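Local coordinates for protein ribokinase, putative (Burkholderia thailandensis, PDB 3B1P) that probably phosphorylates nucleosides such as inosine, which it binds, as a nucleoside kinase of the PfkB (ribokinase) family, at residues G7-D12 and G68-V73; D12-F17 and I105-D110. One frame throughout, in Å; residues are numbered along the deposited sequence. Where two conformers were deposited one is given.

Overall arrangement
Both contacts are buried and both use strand 10-16, sharing Asp12, but contact 1 spans the junction of the two sheets while contact 2 lies within the small one; their centres are about 20 Å apart. In contact 1 the chain leaves the large sheet and starts the small one: residues 7-12 drift away from strand 64-71, and waters and an aliphatic packing replace direct backbone pairing. In contact 2, part of the four-stranded lid, strands 10-16 and 101-107 run parallel and are tied by a regular backbone ladder. Both touch inosine, contact 1 through polar groups of Ser8 and Asp12, contact 2 also through the aliphatic Ile105.

Contact 1 of 2, residues G7-D12 and G68-V73; sequences GSIAYD and GTLGAV. With NOS (inosine), chain B.
Ile9 and Gly68 meet where the two segments part, and apolar packing supplies the direct touch. The branches of Ile9 divide the work: CD1 lies against Gly68 CA at 3.6 Å, a close approach possible because Gly68 has no side chain. CG2, anti to the backbone N, meets Leu70 CD2 at 3.7 Å, the two side chains crossing at about a right angle. Helix 76-85 covers this patch, with Tyr78 and Met82 on Ile9 and Leu79 on Leu70.

Water carries the polar link. Gly7 still pairs with Met67 through the backbone, but beyond it three waters bridge the backbones. Water 1 joins Gly7 O at 2.8 Å and accepts from Thr69 N at 3.1 Å. Water 3 accepts from Ile9 N at 2.9 Å and also reaches Thr69 O, which water 2 ties to Ile9 O. Thr69 OG1 turns to Ala121 O instead.

On the side of residues 7-12 turned from 68-73, the polar side chains serve the bound inosine. Ser8 OG donates to N3 of the base at 2.9 Å and is also hydrogen-bonded to Cys49 N. Asp12 takes the ribose: O2' donates to OD1 at 2.7 Å and O3' to OD2, where the separation of 2.4 Å is doubtfully short. Asp253 of the same chain and Ser36 of the second subunit also hydrogen-bond inosine.

The chemistry is thus split in two: water-bridged backbone and aliphatic packing join the loop leading into strand 10-16 to strand 64-71 of the large sheet, while the other side presents hydrogen-bonding groups to base and sugar.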
loop_
_atom_site.group_PDB
_atom_site.type_symbol
_atom_site.label_atom_id
_atom_site.label_comp_id
_atom_site.label_asym_id
_atom_site.label_seq_id
_atom_site.Cartn_x
_atom_site.Cartn_y
_atom_site.Cartn_z
ATOM N N GLY A 7 -8.549 -8.535 -20.810
ATOM C CA GLY A 7 -7.878 -7.930 -19.670
ATOM C C GLY A 7 -7.273 -8.942 -18.768
ATOM O O GLY A 7 -7.195 -10.140 -19.091
ATOM N N SER A 8 -6.835 -8.493 -17.598
ATOM C CA SER A 8 -6.129 -9.373 -16.679
ATOM C C SER A 8 -7.086 -10.361 -15.997
ATOM O O SER A 8 -8.303 -10.104 -15.812
ATOM C CB SER A 8 -5.378 -8.569 -15.605
ATOM O OG SER A 8 -6.265 -7.755 -14.886
ATOM N N ILE A 9 -6.516 -11.511 -15.668
ATOM C CA ILE A 9 -7.184 -12.495 -14.849
ATOM C C ILE A 9 -6.193 -12.808 -13.768
ATOM O O ILE A 9 -5.039 -13.144 -14.057
ATOM C CB ILE A 9 -7.598 -13.760 -15.641
ATOM C CG1 ILE A 9 -8.233 -13.359 -16.978
ATOM C CG2 ILE A 9 -8.477 -14.662 -14.764
ATOM C CD1 ILE A 9 -8.420 -14.595 -17.989
ATOM N N ALA A 10 -6.621 -12.658 -12.535
ATOM C CA ALA A 10 -5.640 -12.550 -11.467
ATOM C C ALA A 10 -6.192 -12.935 -10.113
ATOM O O ALA A 10 -7.437 -12.941 -9.871
ATOM C CB ALA A 10 -5.061 -11.119 -11.445
ATOM N N TYR A 11 -5.293 -13.294 -9.190
ATOM C CA TYR A 11 -5.694 -13.509 -7.836
ATOM C C TYR A 11 -5.334 -12.284 -7.000
ATOM O O TYR A 11 -4.177 -11.807 -7.058
ATOM C CB TYR A 11 -5.001 -14.764 -7.230
ATOM C CG TYR A 11 -5.383 -16.054 -7.911
ATOM C CD1 TYR A 11 -6.689 -16.553 -7.826
ATOM C CD2 TYR A 11 -4.432 -16.782 -8.631
ATOM C CE1 TYR A 11 -7.056 -17.765 -8.444
ATOM C CE2 TYR A 11 -4.764 -17.989 -9.271
ATOM C CZ TYR A 11 -6.089 -18.480 -9.169
ATOM O OH TYR A 11 -6.399 -19.681 -9.806
ATOM N N ASP A 12 -6.285 -11.800 -6.208
ATOM C CA ASP A 12 -6.113 -10.533 -5.479
ATOM C C ASP A 12 -5.941 -10.764 -4.002
ATOM O O ASP A 12 -6.658 -11.605 -3.422
ATOM C CB ASP A 12 -7.354 -9.581 -5.636
ATOM C CG ASP A 12 -7.477 -9.005 -7.000
ATOM O OD1 ASP A 12 -6.564 -9.063 -7.827
ATOM O OD2 ASP A 12 -8.554 -8.440 -7.289
ATOM N N GLY A 68 -7.882 -13.689 -21.874
ATOM C CA GLY A 68 -6.782 -13.320 -20.982
ATOM C C GLY A 68 -5.931 -14.531 -20.889
ATOM O O GLY A 68 -6.371 -15.633 -21.281
ATOM N N THR A 69 -4.763 -14.349 -20.276
ATOM C CA THR A 69 -3.875 -15.587 -19.975
ATOM C C THR A 69 -3.768 -15.893 -18.453
ATOM O O THR A 69 -3.691 -14.989 -17.582
ATOM C CB THR A 69 -2.481 -15.276 -20.543
ATOM O OG1 THR A 69 -2.199 -13.825 -20.270
ATOM C CG2 THR A 69 -2.460 -15.516 -21.998
ATOM N N LEU A 70 -3.738 -17.183 -18.077
ATOM C CA LEU A 70 -3.558 -17.604 -16.722
ATOM C C LEU A 70 -2.300 -18.511 -16.770
ATOM O O LEU A 70 -1.834 -18.868 -17.856
ATOM C CB LEU A 70 -4.725 -18.461 -16.231
ATOM C CG LEU A 70 -5.943 -17.673 -15.709
ATOM C CD1 LEU A 70 -7.106 -18.631 -15.586
ATOM C CD2 LEU A 70 -5.679 -17.051 -14.362
ATOM N N GLY A 71 -1.772 -18.800 -15.607
ATOM C CA GLY A 71 -0.558 -19.660 -15.544
ATOM C C GLY A 71 -0.995 -21.056 -15.118
ATOM O O GLY A 71 -1.683 -21.212 -14.096
ATOM N N ALA A 72 -0.538 -22.056 -15.873
ATOM C CA ALA A 72 -0.907 -23.451 -15.611
ATOM C C ALA A 72 -0.614 -23.890 -14.204
ATOM O O ALA A 72 -1.345 -24.709 -13.648
ATOM C CB ALA A 72 -0.234 -24.384 -16.614
ATOM N N VAL A 73 0.445 -23.346 -13.593
ATOM C CA VAL A 73 0.794 -23.779 -12.275
ATOM C C VAL A 73 -0.313 -23.591 -11.242
ATOM O O VAL A 73 -0.465 -24.414 -10.360
ATOM C CB VAL A 73 2.166 -23.186 -11.754
ATOM C CG1 VAL A 73 2.542 -23.756 -10.386
ATOM C CG2 VAL A 73 3.309 -23.378 -12.749
HETATM N N9 NOS B . -5.115 -5.104 -11.396
HETATM C C4 NOS B . -4.445 -5.097 -12.551
HETATM N N3 NOS B . -4.605 -5.636 -13.803
HETATM C C2 NOS B . -3.741 -5.415 -14.804
HETATM N N1 NOS B . -2.635 -4.631 -14.586
HETATM C C6 NOS B . -2.366 -4.066 -13.381
HETATM O O6 NOS B . -1.295 -3.241 -13.258
HETATM C C5 NOS B . -3.310 -4.189 -12.271
HETATM N N7 NOS B . -3.377 -3.781 -10.990
HETATM C C8 NOS B . -4.502 -4.344 -10.433
HETATM C "C5'" NOS B . -9.403 -4.039 -9.993
HETATM O "O5'" NOS B . -9.884 -3.270 -11.122
HETATM C "C4'" NOS B . -8.518 -5.173 -10.534
HETATM O "O4'" NOS B . -7.337 -4.634 -11.120
HETATM C "C1'" NOS B . -6.409 -5.771 -11.212
HETATM C "C2'" NOS B . -6.599 -6.469 -9.900
HETATM O "O2'" NOS B . -6.437 -7.863 -10.188
HETATM C "C3'" NOS B . -8.014 -6.124 -9.455
HETATM O "O3'" NOS B . -8.859 -7.318 -9.403
HETATM O O HOH W 1 -4.754 -11.369 -19.557
HETATM O O HOH W 2 -2.822 -14.543 -14.986
HETATM O O HOH W 3 -4.030 -12.097 -17.054
#

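Contact 2 of 2, residues D12-F17 and I105-D110; sequences DNIMTF and ITTDLD. With NOS (inosine), chain B.
Ile105 turns CG1 anti to its carbonyl carbon, beside the backbone N (chi1 -62°), and an extended chi2 (169°) then carries CD1 to 3.8 Å from Asp12 CG and 3.9 Å from Ile14 CG1. The two isoleucines run alongside each other in the same direction, and the same CD1 approaches inosine C3' at 4.0 Å, so the packing extends to the ribose. On the other face of the sheet, a turn about chi3 (-72°) of Met15 brings CE back to 3.5 Å from Thr106 OG1.

Between these faces runs a parallel ladder. Ile105 N donates to Asn13 O, Met15 N to Ile105 O at 2.8 Å, Thr107 N to Met15 O at 3.0 Å, and Phe17 N to Thr107 O; the second of these is almost straight. Thr16 OG1 is buried without a polar partner, with Thr107 CG2 beside it, whereas Thr107 OG1 donates to Asp108 O on a lone pair. Past the ladder, Asp108 CB sits at the edge of the Phe17 ring, 4.1 Å from CD2, and Leu109 CG packs on Phe17 O.

The face bearing Met15 and Thr106 meets the second subunit, through its Ala116 and Thr106. Within the lid sheet, strand 10-16 lies between strands 44-47 and 101-107, with 114-118 outermost beyond 101-107.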
loop_
_atom_site.group_PDB
_atom_site.type_symbol
_atom_site.label_atom_id
_atom_site.label_comp_id
_atom_site.label_asym_id
_atom_site.label_seq_id
_atom_site.Cartn_x
_atom_site.Cartn_y
_atom_site.Cartn_z
ATOM N N ASP A 12 -6.285 -11.800 -6.208
ATOM C CA ASP A 12 -6.113 -10.533 -5.479
ATOM C C ASP A 12 -5.941 -10.764 -4.002
ATOM O O ASP A 12 -6.658 -11.605 -3.422
ATOM C CB ASP A 12 -7.354 -9.581 -5.636
ATOM C CG ASP A 12 -7.477 -9.005 -7.000
ATOM O OD1 ASP A 12 -6.564 -9.063 -7.827
ATOM O OD2 ASP A 12 -8.554 -8.440 -7.289
ATOM N N ASN A 13 -5.023 -10.006 -3.384
ATOM C CA ASN A 13 -4.903 -9.952 -1.940
ATOM C C ASN A 13 -5.131 -8.499 -1.518
ATOM O O ASN A 13 -4.276 -7.664 -1.801
ATOM C CB ASN A 13 -3.494 -10.431 -1.556
ATOM C CG ASN A 13 -3.203 -11.819 -2.090
ATOM O OD1 ASN A 13 -2.661 -11.983 -3.187
ATOM N ND2 ASN A 13 -3.630 -12.820 -1.348
ATOM N N ILE A 14 -6.262 -8.222 -0.879
ATOM C CA ILE A 14 -6.726 -6.836 -0.664
ATOM C C ILE A 14 -6.638 -6.455 0.795
ATOM O O ILE A 14 -7.179 -7.156 1.673
ATOM C CB ILE A 14 -8.196 -6.682 -1.209
ATOM C CG1 ILE A 14 -8.170 -6.942 -2.712
ATOM C CG2 ILE A 14 -8.722 -5.290 -0.842
ATOM C CD1 ILE A 14 -9.593 -7.283 -3.338
ATOM N N MET A 15 -5.966 -5.320 1.059
ATOM C CA MET A 15 -5.847 -4.779 2.403
ATOM C C MET A 15 -6.585 -3.453 2.398
ATOM O O MET A 15 -6.159 -2.492 1.756
ATOM C CB MET A 15 -4.347 -4.600 2.782
ATOM C CG MET A 15 -3.581 -5.953 2.755
ATOM S SD MET A 15 -1.837 -5.884 2.208
ATOM C CE MET A 15 -1.912 -5.584 0.419
ATOM N N THR A 16 -7.691 -3.417 3.132
ATOM C CA THR A 16 -8.531 -2.221 3.180
ATOM C C THR A 16 -8.351 -1.391 4.425
ATOM O O THR A 16 -8.665 -1.802 5.566
ATOM C CB THR A 16 -10.025 -2.606 3.016
ATOM O OG1 THR A 16 -10.129 -3.406 1.824
ATOM C CG2 THR A 16 -10.845 -1.316 2.911
ATOM N N PHE A 17 -7.819 -0.201 4.229
ATOM C CA PHE A 17 -7.799 0.783 5.308
ATOM C C PHE A 17 -9.206 1.324 5.532
ATOM O O PHE A 17 -9.833 1.866 4.596
ATOM C CB PHE A 17 -6.831 1.932 4.989
ATOM C CG PHE A 17 -6.836 3.034 5.970
ATOM C CD1 PHE A 17 -6.605 2.785 7.307
ATOM C CD2 PHE A 17 -7.045 4.355 5.558
ATOM C CE1 PHE A 17 -6.574 3.804 8.222
ATOM C CE2 PHE A 17 -7.025 5.417 6.490
ATOM C CZ PHE A 17 -6.792 5.147 7.818
ATOM N N ILE A 105 -3.154 -5.445 -3.155
ATOM C CA ILE A 105 -3.819 -4.159 -3.349
ATOM C C ILE A 105 -3.987 -3.533 -1.985
ATOM O O ILE A 105 -4.624 -4.093 -1.110
ATOM C CB ILE A 105 -5.220 -4.391 -3.954
ATOM C CG1 ILE A 105 -5.049 -5.053 -5.325
ATOM C CG2 ILE A 105 -5.972 -3.018 -4.089
ATOM C CD1 ILE A 105 -6.430 -5.580 -5.876
ATOM N N THR A 106 -3.456 -2.326 -1.799
ATOM C CA THR A 106 -3.691 -1.605 -0.577
ATOM C C THR A 106 -4.577 -0.451 -0.964
ATOM O O THR A 106 -4.251 0.290 -1.899
ATOM C CB THR A 106 -2.384 -1.046 0.001
ATOM O OG1 THR A 106 -1.545 -2.130 0.425
ATOM C CG2 THR A 106 -2.679 -0.156 1.196
ATOM N N THR A 107 -5.681 -0.304 -0.256
ATOM C CA THR A 107 -6.706 0.649 -0.631
ATOM C C THR A 107 -7.410 1.301 0.554
ATOM O O THR A 107 -7.275 0.865 1.702
ATOM C CB THR A 107 -7.725 0.031 -1.615
ATOM O OG1 THR A 107 -8.517 1.098 -2.162
ATOM C CG2 THR A 107 -8.630 -0.976 -0.928
ATOM N N ASP A 108 -8.132 2.366 0.297
ATOM C CA ASP A 108 -8.872 3.009 1.370
ATOM C C ASP A 108 -10.301 3.038 0.913
ATOM O O ASP A 108 -10.658 2.455 -0.143
ATOM C CB ASP A 108 -8.350 4.429 1.711
ATOM C CG ASP A 108 -8.533 5.450 0.594
ATOM O OD1 ASP A 108 -9.066 5.117 -0.520
ATOM O OD2 ASP A 108 -8.100 6.590 0.812
ATOM N N LEU A 109 -11.128 3.710 1.683
ATOM C CA LEU A 109 -12.567 3.710 1.376
ATOM C C LEU A 109 -12.928 4.668 0.248
ATOM O O LEU A 109 -14.062 4.635 -0.247
ATOM C CB LEU A 109 -13.346 4.050 2.644
ATOM C CG LEU A 109 -13.197 2.988 3.727
ATOM C CD1 LEU A 109 -14.049 3.395 4.924
ATOM C CD2 LEU A 109 -13.550 1.550 3.242
ATOM N N ASP A 110 -12.008 5.529 -0.134
ATOM C CA ASP A 110 -12.149 6.330 -1.337
ATOM C C ASP A 110 -11.704 5.570 -2.611
ATOM O O ASP A 110 -11.596 6.199 -3.693
ATOM C CB ASP A 110 -11.323 7.635 -1.189
ATOM C CG ASP A 110 -12.013 8.749 -0.348
ATOM O OD1 ASP A 110 -13.197 8.629 0.068
ATOM O OD2 ASP A 110 -11.350 9.803 -0.111
HETATM N N9 NOS B . -5.115 -5.104 -11.396
HETATM C C4 NOS B . -4.445 -5.097 -12.551
HETATM N N3 NOS B . -4.605 -5.636 -13.803
HETATM C C2 NOS B . -3.741 -5.415 -14.804
HETATM N N1 NOS B . -2.635 -4.631 -14.586
HETATM C C6 NOS B . -2.366 -4.066 -13.381
HETATM O O6 NOS B . -1.295 -3.241 -13.258
HETATM C C5 NOS B . -3.310 -4.189 -12.271
HETATM N N7 NOS B . -3.377 -3.781 -10.990
HETATM C C8 NOS B . -4.502 -4.344 -10.433
HETATM C "C5'" NOS B . -9.403 -4.039 -9.993
HETATM O "O5'" NOS B . -9.884 -3.270 -11.122
HETATM C "C4'" NOS B . -8.518 -5.173 -10.534
HETATM O "O4'" NOS B . -7.337 -4.634 -11.120
HETATM C "C1'" NOS B . -6.409 -5.771 -11.212
HETATM C "C2'" NOS B . -6.599 -6.469 -9.900
HETATM O "O2'" NOS B . -6.437 -7.863 -10.188
HETATM C "C3'" NOS B . -8.014 -6.124 -9.455
HETATM O "O3'" NOS B . -8.859 -7.318 -9.403
#